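Local coordinates for protein PKD domain (Vibrio anguillarum, PDB 6AEM) that binds calcium as a polycystic-kidney-disease domain of the Vibrio anguillarum protease Epp, its wider role being undetermined, at residues N5-A10 / K72-T77; Q61-L66 / T79-V84. All blocks are in the same frame, centred on the assembly; numbering follows the deposited sequence. Where two conformers were deposited one is given.

How the interactions relate
Both interactions lie in one PKD domain and share strand 75-84, the last strand of the chain and an outer strand of the four-stranded antiparallel sheet. Their centres are about 21 Å apart, on opposite sides of the centre of the chain. Along the sequence the segments alternate: 5-10, 61-66, 72-77, then 79-84. Interaction 2 is the regular pairing within the hairpin of strands 60-70 and 75-84, whereas interaction 1 sets the N-terminal loop against the turn and the start of strand 75-84, beside the calcium ion. T77 CG2 and A10 CB pack on L66 O, so the two contacts abut there, and strand 75-84 links the calcium-binding end to the hairpin.

Interaction 1: N5-A10 / K72-T77; sequences NQAPVA and KGATNT. With CA (calcium ion), chain C.
The calcium site of this PKD domain forms one end of the contact between the N-terminal loop 5-10 and 72-77, which takes in most of the hairpin turn and the first residues of strand 75-84. N5 faces K72 and A74 while also gripping the metal. Its CG stands anti to the backbone N (chi1 179°), which directs the amide toward the ion: N5 OD1 binds calcium at 2.4 Å, and the other branch, ND2, lies 3.6 Å from A74 CB and close to K72 CB. Q6 contributes its backbone O, also 2.4 Å from the calcium ion, and a water adds a further ligand. N5 OD1 thus serves the metal, while ND2 packs on the turn and is hydrogen-bonded to a residue flanking the two segments; the aliphatic start of K72 crosses the amide and NZ leads away. D29, D31 and D70 complete the protein part of the site.

Beyond the metal, P8 lays the CG-CD edge of its ring against the backbone of 74-75. P8 CG reaches A74 O at 3.5 Å, and P8 CD packs on A74 CB at 3.9 Å. N76 supplies the one hydrogen bond between the two segments: its ND2 donates to P8 O over 2.7 Å, almost straight at 170°, with the acceptor in the amide plane. Such a bond would favour this rotation of the amide, whose ND2 also lies 3.5 Å from A7 CB. Farther along, A10 CB settles over N76 O at 3.7 Å.

The loop is held from other directions too, by backbone bonding of V9 with H28 and by T78 OG1, which bonds A10 O. P8 and A10 both touch V68 of strand 60-70, so the N-terminal loop rests on two neighbouring strands as it leads into strand 12-17.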
ATOM      1  N   ASN A   5     -11.250 -19.574  -7.781  1.00 18.34           N
ATOM      2  CA  ASN A   5     -11.046 -18.325  -7.062  1.00 16.16           C
ATOM      3  C   ASN A   5     -10.297 -17.310  -7.917  1.00 16.27           C
ATOM      4  O   ASN A   5      -9.317 -17.637  -8.588  1.00 17.67           O
ATOM      5  CB  ASN A   5     -10.234 -18.588  -5.809  1.00 15.09           C
ATOM      6  CG  ASN A   5      -9.972 -17.330  -5.029  1.00 13.50           C
ATOM      7  OD1 ASN A   5     -10.858 -16.471  -4.880  1.00 13.84           O
ATOM      8  ND2 ASN A   5      -8.736 -17.180  -4.561  1.00 13.38           N
ATOM      9  N   GLN A   6     -10.754 -16.061  -7.875  1.00 14.46           N
ATOM     10  CA  GLN A   6     -10.000 -14.947  -8.439  1.00 15.35           C
ATOM     11  C   GLN A   6      -9.074 -14.375  -7.370  1.00 13.52           C
ATOM     12  O   GLN A   6      -9.517 -14.111  -6.250  1.00 12.26           O
ATOM     13  CB  GLN A   6     -10.957 -13.870  -8.957  1.00 18.51           C
ATOM     14  CG  GLN A   6     -11.929 -14.362 -10.034  1.00 23.53           C
ATOM     15  CD  GLN A   6     -12.895 -13.270 -10.500  1.00 27.88           C
ATOM     16  OE1 GLN A   6     -12.489 -12.139 -10.817  1.00 28.88           O
ATOM     17  NE2 GLN A   6     -14.179 -13.600 -10.514  1.00 30.05           N
ATOM     18  N   ALA A   7      -7.779 -14.234  -7.694  1.00 14.27           N
ATOM     19  CA  ALA A   7      -6.851 -13.610  -6.762  1.00 14.79           C
ATOM     20  C   ALA A   7      -7.268 -12.149  -6.556  1.00 13.83           C
ATOM     21  O   ALA A   7      -7.830 -11.511  -7.457  1.00 13.72           O
ATOM     22  CB  ALA A   7      -5.426 -13.666  -7.304  1.00 15.56           C
ATOM     23  N   PRO A   8      -7.045 -11.604  -5.372  1.00 11.91           N
ATOM     24  CA  PRO A   8      -7.495 -10.242  -5.084  1.00 10.73           C
ATOM     25  C   PRO A   8      -6.735  -9.222  -5.913  1.00 10.98           C
ATOM     26  O   PRO A   8      -5.645  -9.460  -6.439  1.00 12.11           O
ATOM     27  CB  PRO A   8      -7.196 -10.108  -3.577  1.00 11.26           C
ATOM     28  CG  PRO A   8      -6.024 -11.024  -3.358  1.00 12.20           C
ATOM     29  CD  PRO A   8      -6.291 -12.204  -4.257  1.00 11.87           C
ATOM     30  N   VAL A   9      -7.341  -8.050  -5.990  1.00 10.51           N
ATOM     31  CA  VAL A   9      -6.789  -6.897  -6.707  1.00 11.54           C
ATOM     32  C   VAL A   9      -6.165  -5.947  -5.691  1.00 11.31           C
ATOM     33  O   VAL A   9      -6.851  -5.448  -4.804  1.00 11.68           O
ATOM     34  CB  VAL A   9      -7.875  -6.157  -7.501  1.00 13.32           C
ATOM     35  CG1 VAL A   9      -7.285  -4.942  -8.200  1.00 15.43           C
ATOM     36  CG2 VAL A   9      -8.548  -7.075  -8.504  1.00 14.61           C
ATOM     37  N   ALA A  10      -4.861  -5.728  -5.793  1.00 11.52           N
ATOM     38  CA  ALA A  10      -4.128  -4.775  -4.963  1.00 11.96           C
ATOM     39  C   ALA A  10      -3.952  -3.477  -5.737  1.00 12.77           C
ATOM     40  O   ALA A  10      -3.437  -3.478  -6.858  1.00 12.92           O
ATOM     41  CB  ALA A  10      -2.754  -5.299  -4.566  1.00 12.44           C
ATOM     42  N   LYS A  72      -9.555 -16.893   0.770  1.00 11.76           N
ATOM     43  CA  LYS A  72      -9.016 -18.219   0.458  1.00 13.00           C
ATOM     44  C   LYS A  72      -7.498 -18.295   0.605  1.00 12.76           C
ATOM     45  O   LYS A  72      -6.902 -19.368   0.391  1.00 14.38           O
ATOM     46  CB  LYS A  72      -9.436 -18.628  -0.960  1.00 14.37           C
ATOM     47  CG  LYS A  72     -10.924 -18.587  -1.202  1.00 17.02           C
ATOM     48  CD  LYS A  72     -11.653 -19.618  -0.394  1.00 20.23           C
ATOM     49  CE  LYS A  72     -13.143 -19.633  -0.760  1.00 24.66           C
ATOM     50  NZ  LYS A  72     -13.918 -20.354   0.270  1.00 28.39           N
ATOM     51  N   GLY A  73      -6.848 -17.188   0.965  1.00 11.67           N
ATOM     52  CA  GLY A  73      -5.412 -17.144   1.125  1.00 12.19           C
ATOM     53  C   GLY A  73      -4.647 -16.741  -0.114  1.00 12.46           C
ATOM     54  O   GLY A  73      -3.423 -16.685  -0.067  1.00 12.70           O
ATOM     55  N   ALA A  74      -5.331 -16.387  -1.193  1.00 11.89           N
ATOM     56  CA  ALA A  74      -4.638 -15.915  -2.383  1.00 10.59           C
ATOM     57  C   ALA A  74      -4.162 -14.483  -2.169  1.00  9.79           C
ATOM     58  O   ALA A  74      -4.772 -13.715  -1.421  1.00 10.43           O
ATOM     59  CB  ALA A  74      -5.534 -15.967  -3.613  1.00 10.62           C
ATOM     60  N   THR A  75      -3.065 -14.116  -2.842  1.00  9.93           N
ATOM     61  CA  THR A  75      -2.445 -12.810  -2.660  1.00 10.88           C
ATOM     62  C   THR A  75      -2.166 -12.124  -3.989  1.00 10.21           C
ATOM     63  O   THR A  75      -2.198 -12.723  -5.054  1.00 11.33           O
ATOM     64  CB  THR A  75      -1.120 -12.904  -1.880  1.00 12.54           C
ATOM     65  OG1 THR A  75      -0.185 -13.713  -2.606  1.00 15.29           O
ATOM     66  CG2 THR A  75      -1.330 -13.573  -0.525  1.00 12.91           C
ATOM     67  N   ASN A  76      -1.909 -10.818  -3.891  1.00  9.43           N
ATOM     68  CA  ASN A  76      -1.364 -10.066  -5.008  1.00  9.61           C
ATOM     69  C   ASN A  76      -0.654  -8.861  -4.411  1.00  9.30           C
ATOM     70  O   ASN A  76      -1.052  -8.358  -3.350  1.00  9.58           O
ATOM     71  CB  ASN A  76      -2.405  -9.615  -6.045  1.00 11.65           C
ATOM     72  CG  ASN A  76      -2.457 -10.526  -7.296  1.00 13.57           C
ATOM     73  OD1 ASN A  76      -1.437 -11.020  -7.825  1.00 13.87           O
ATOM     74  ND2 ASN A  76      -3.676 -10.714  -7.803  1.00 14.73           N
ATOM     75  N   THR A  77       0.360  -8.400  -5.126  1.00  8.78           N
ATOM     76  CA  THR A  77       1.186  -7.277  -4.693  1.00  8.73           C
ATOM     77  C   THR A  77       1.214  -6.242  -5.803  1.00  8.40           C
ATOM     78  O   THR A  77       1.487  -6.567  -6.955  1.00  8.99           O
ATOM     79  CB  THR A  77       2.636  -7.712  -4.372  1.00  9.67           C
ATOM     80  OG1 THR A  77       2.619  -8.711  -3.360  1.00 10.56           O
ATOM     81  CG2 THR A  77       3.528  -6.530  -3.947  1.00 10.60           C
TER
HETATM   82 CA    CA C 101     -10.901 -14.165  -4.341  1.00 11.48          CA
HETATM   83  O   HOH W   1     -12.133 -15.347  -2.673  1.00 14.33           O

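Interaction 2: Q61-L66 / T79-V84; sequences QYTVSL and TRTTQV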
ATOM      1  N   GLN A  61      13.042   9.458  -3.471  1.00 16.03           N
ATOM      2  CA  GLN A  61      12.164   8.554  -4.207  1.00 15.00           C
ATOM      3  C   GLN A  61      12.136   7.231  -3.470  1.00 12.21           C
ATOM      4  O   GLN A  61      13.203   6.662  -3.178  1.00 13.82           O
ATOM      5  CB  GLN A  61      12.638   8.235  -5.638  1.00 17.73           C
ATOM      6  CG  GLN A  61      11.893   6.873  -6.187  1.00 22.16           C
ATOM      7  CD  GLN A  61      12.247   6.345  -7.598  1.00 23.54           C
ATOM      8  OE1 GLN A  61      12.795   5.186  -7.745  1.00 21.71           O
ATOM      9  NE2 GLN A  61      11.859   7.098  -8.623  1.00 24.38           N
ATOM     10  N   TYR A  62      10.938   6.699  -3.262  1.00 11.06           N
ATOM     11  CA  TYR A  62      10.756   5.459  -2.533  1.00 10.91           C
ATOM     12  C   TYR A  62       9.774   4.590  -3.311  1.00  9.73           C
ATOM     13  O   TYR A  62       8.880   5.106  -4.023  1.00 10.98           O
ATOM     14  CB  TYR A  62      10.119   5.738  -1.158  1.00 11.94           C
ATOM     15  CG  TYR A  62      10.955   6.594  -0.247  1.00 13.19           C
ATOM     16  CD1 TYR A  62      11.964   6.042   0.551  1.00 13.33           C
ATOM     17  CD2 TYR A  62      10.740   7.959  -0.158  1.00 14.10           C
ATOM     18  CE1 TYR A  62      12.757   6.837   1.395  1.00 15.16           C
ATOM     19  CE2 TYR A  62      11.526   8.740   0.689  1.00 14.21           C
ATOM     20  CZ  TYR A  62      12.521   8.173   1.462  1.00 15.25           C
ATOM     21  OH  TYR A  62      13.263   8.956   2.323  1.00 17.47           O
ATOM     22  N   THR A  63       9.946   3.270  -3.183  1.00  9.40           N
ATOM     23  CA  THR A  63       8.979   2.311  -3.701  1.00  9.50           C
ATOM     24  C   THR A  63       8.083   1.892  -2.531  1.00  9.64           C
ATOM     25  O   THR A  63       8.574   1.405  -1.506  1.00 11.01           O
ATOM     26  CB  THR A  63       9.699   1.111  -4.320  1.00 10.04           C
ATOM     27  OG1 THR A  63      10.453   1.531  -5.462  1.00 11.29           O
ATOM     28  CG2 THR A  63       8.702   0.028  -4.750  1.00 10.46           C
ATOM     29  N   VAL A  64       6.766   2.098  -2.697  1.00  9.72           N
ATOM     30  CA  VAL A  64       5.755   1.689  -1.725  1.00  9.24           C
ATOM     31  C   VAL A  64       5.075   0.445  -2.264  1.00  9.63           C
ATOM     32  O   VAL A  64       4.640   0.426  -3.422  1.00 10.22           O
ATOM     33  CB  VAL A  64       4.745   2.824  -1.499  1.00 10.18           C
ATOM     34  CG1 VAL A  64       3.606   2.387  -0.601  1.00 11.58           C
ATOM     35  CG2 VAL A  64       5.444   4.062  -0.923  1.00 11.13           C
ATOM     36  N   SER A  65       4.984  -0.582  -1.425  1.00  9.58           N
ATOM     37  CA  SER A  65       4.419  -1.865  -1.804  0.53  9.08           C
ATOM     38  C   SER A  65       3.227  -2.219  -0.930  1.00  9.29           C
ATOM     39  O   SER A  65       3.248  -1.988   0.286  1.00 10.10           O
ATOM     40  CB  SER A  65       5.463  -2.959  -1.583  0.53  9.10           C
ATOM     41  OG  SER A  65       6.634  -2.725  -2.327  0.53  9.29           O
ATOM     42  N   LEU A  66       2.197  -2.799  -1.564  1.00  9.07           N
ATOM     43  CA  LEU A  66       1.039  -3.297  -0.835  1.00  8.93           C
ATOM     44  C   LEU A  66       0.744  -4.711  -1.297  1.00  9.08           C
ATOM     45  O   LEU A  66       0.522  -4.944  -2.496  1.00  9.45           O
ATOM     46  CB  LEU A  66      -0.205  -2.441  -1.085  1.00  9.56           C
ATOM     47  CG  LEU A  66      -1.524  -2.995  -0.524  1.00 10.09           C
ATOM     48  CD1 LEU A  66      -1.474  -3.123   0.986  1.00 11.10           C
ATOM     49  CD2 LEU A  66      -2.678  -2.115  -0.998  1.00 10.85           C
ATOM     50  N   THR A  79       3.056  -2.311  -6.475  1.00  8.86           N
ATOM     51  CA  THR A  79       3.999  -1.320  -5.955  1.00  8.97           C
ATOM     52  C   THR A  79       3.955  -0.065  -6.817  1.00  8.85           C
ATOM     53  O   THR A  79       3.647  -0.123  -7.996  1.00  9.41           O
ATOM     54  CB  THR A  79       5.456  -1.824  -5.847  1.00  9.72           C
ATOM     55  OG1 THR A  79       6.084  -1.821  -7.136  1.00 10.92           O
ATOM     56  CG2 THR A  79       5.528  -3.236  -5.255  1.00  9.95           C
ATOM     57  N   ARG A  80       4.328   1.078  -6.235  1.00  9.27           N
ATOM     58  CA  ARG A  80       4.402   2.344  -6.964  1.00 10.05           C
ATOM     59  C   ARG A  80       5.570   3.151  -6.408  1.00  9.05           C
ATOM     60  O   ARG A  80       5.735   3.238  -5.192  1.00  9.67           O
ATOM     61  CB  ARG A  80       3.145   3.200  -6.819  1.00 12.20           C
ATOM     62  CG  ARG A  80       1.855   2.551  -7.240  1.00 14.60           C
ATOM     63  CD  ARG A  80       0.714   3.589  -7.039  1.00 15.72           C
ATOM     64  NE  ARG A  80      -0.518   3.121  -7.658  1.00 17.50           N
ATOM     65  CZ  ARG A  80      -0.734   3.096  -8.959  1.00 19.20           C
ATOM     66  NH1 ARG A  80       0.139   3.622  -9.804  1.00 22.94           N
ATOM     67  NH2 ARG A  80      -1.887   2.599  -9.392  1.00 20.31           N
ATOM     68  N   THR A  81       6.350   3.779  -7.304  1.00  9.29           N
ATOM     69  CA  THR A  81       7.314   4.771  -6.828  1.00  9.76           C
ATOM     70  C   THR A  81       6.594   6.080  -6.468  1.00 10.38           C
ATOM     71  O   THR A  81       5.543   6.430  -7.033  1.00 10.31           O
ATOM     72  CB  THR A  81       8.434   5.028  -7.851  1.00 10.03           C
ATOM     73  OG1 THR A  81       7.868   5.423  -9.114  1.00 10.45           O
ATOM     74  CG2 THR A  81       9.313   3.784  -8.008  1.00 10.60           C
ATOM     75  N   THR A  82       7.165   6.802  -5.506  1.00 10.30           N
ATOM     76  CA  THR A  82       6.704   8.121  -5.115  1.00 12.28           C
ATOM     77  C   THR A  82       7.929   8.973  -4.831  1.00 13.74           C
ATOM     78  O   THR A  82       9.016   8.474  -4.537  1.00 14.27           O
ATOM     79  CB  THR A  82       5.766   8.030  -3.890  1.00 14.52           C
ATOM     80  OG1 THR A  82       5.115   9.289  -3.694  1.00 16.21           O
ATOM     81  CG2 THR A  82       6.504   7.616  -2.632  1.00 15.42           C
ATOM     82  N   GLN A  83       7.736  10.267  -4.929  1.00 16.02           N
ATOM     83  CA  GLN A  83       8.786  11.227  -4.630  1.00 18.51           C
ATOM     84  C   GLN A  83       8.264  12.180  -3.572  1.00 18.02           C
ATOM     85  O   GLN A  83       7.150  12.703  -3.695  1.00 19.40           O
ATOM     86  CB  GLN A  83       9.207  12.010  -5.877  1.00 23.53           C
ATOM     87  CG  GLN A  83       9.870  11.160  -6.963  1.00 29.48           C
ATOM     88  CD  GLN A  83       8.896  10.343  -7.800  1.00 35.54           C
ATOM     89  OE1 GLN A  83       7.794  10.805  -8.131  1.00 38.68           O
ATOM     90  NE2 GLN A  83       9.293   9.106  -8.131  1.00 36.11           N
ATOM     91  N   VAL A  84       9.060  12.411  -2.537  1.00 16.88           N
ATOM     92  CA  VAL A  84       8.713  13.381  -1.511  1.00 17.82           C
ATOM     93  C   VAL A  84       9.853  14.372  -1.390  1.00 19.01           C
ATOM     94  O   VAL A  84      11.025  14.017  -1.551  1.00 19.58           O
ATOM     95  CB  VAL A  84       8.359  12.756  -0.144  1.00 19.41           C
ATOM     96  CG1 VAL A  84       7.093  11.926  -0.274  1.00 21.38           C
ATOM     97  CG2 VAL A  84       9.496  11.930   0.409  1.00 20.22           C
TER
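Y62 and V84 meet beside the backbone ladder that joins strands 60-70 and 75-84 into an antiparallel hairpin. From Y62 CB, 4.3 Å from T82 CG2, the side chain leaves with CG anti to the carbonyl carbon (chi1 -62°), which brings the CD2-CE2 edge of the ring alongside V84. There CE2 lies 3.8 Å from V84 CG2, a methyl that sits at the edge and in the ring plane. At the tip, OH is hydrogen-bonded to R58 O, and the ring stacks with that of Y56.

On the same face, V64 CG2 approaches T82 CG2 at 4.1 Å. The opposite face carries T63 and T81, whose side chains cross with T63 OG1 3.6 Å from T81 CG2, and S65, whose OG touches T79 CG2 in one of its two conformers.

Two hydrogen-bonded pairs hold the strands. Y62 N donates to T82 O at 2.9 Å and T82 N returns a bond to Y62 O at 2.8 Å; V64 and R80 repeat the exchange, V64 N to R80 O being the straightest of the four bonds at 173°, though its donor is tilted from the carbonyl plane. T81 CA adds a CH...O contact to Y62 O at 3.2 Å.

Across the two segments, then, cohesion is chiefly backbone-to-backbone. V64 packs on L14 and W39 and V84 on V21, both also meeting Y56, while R80 NE bonds F12 O; the threonine-rich outer face is polar, as suits a surface largely exposed to solvent.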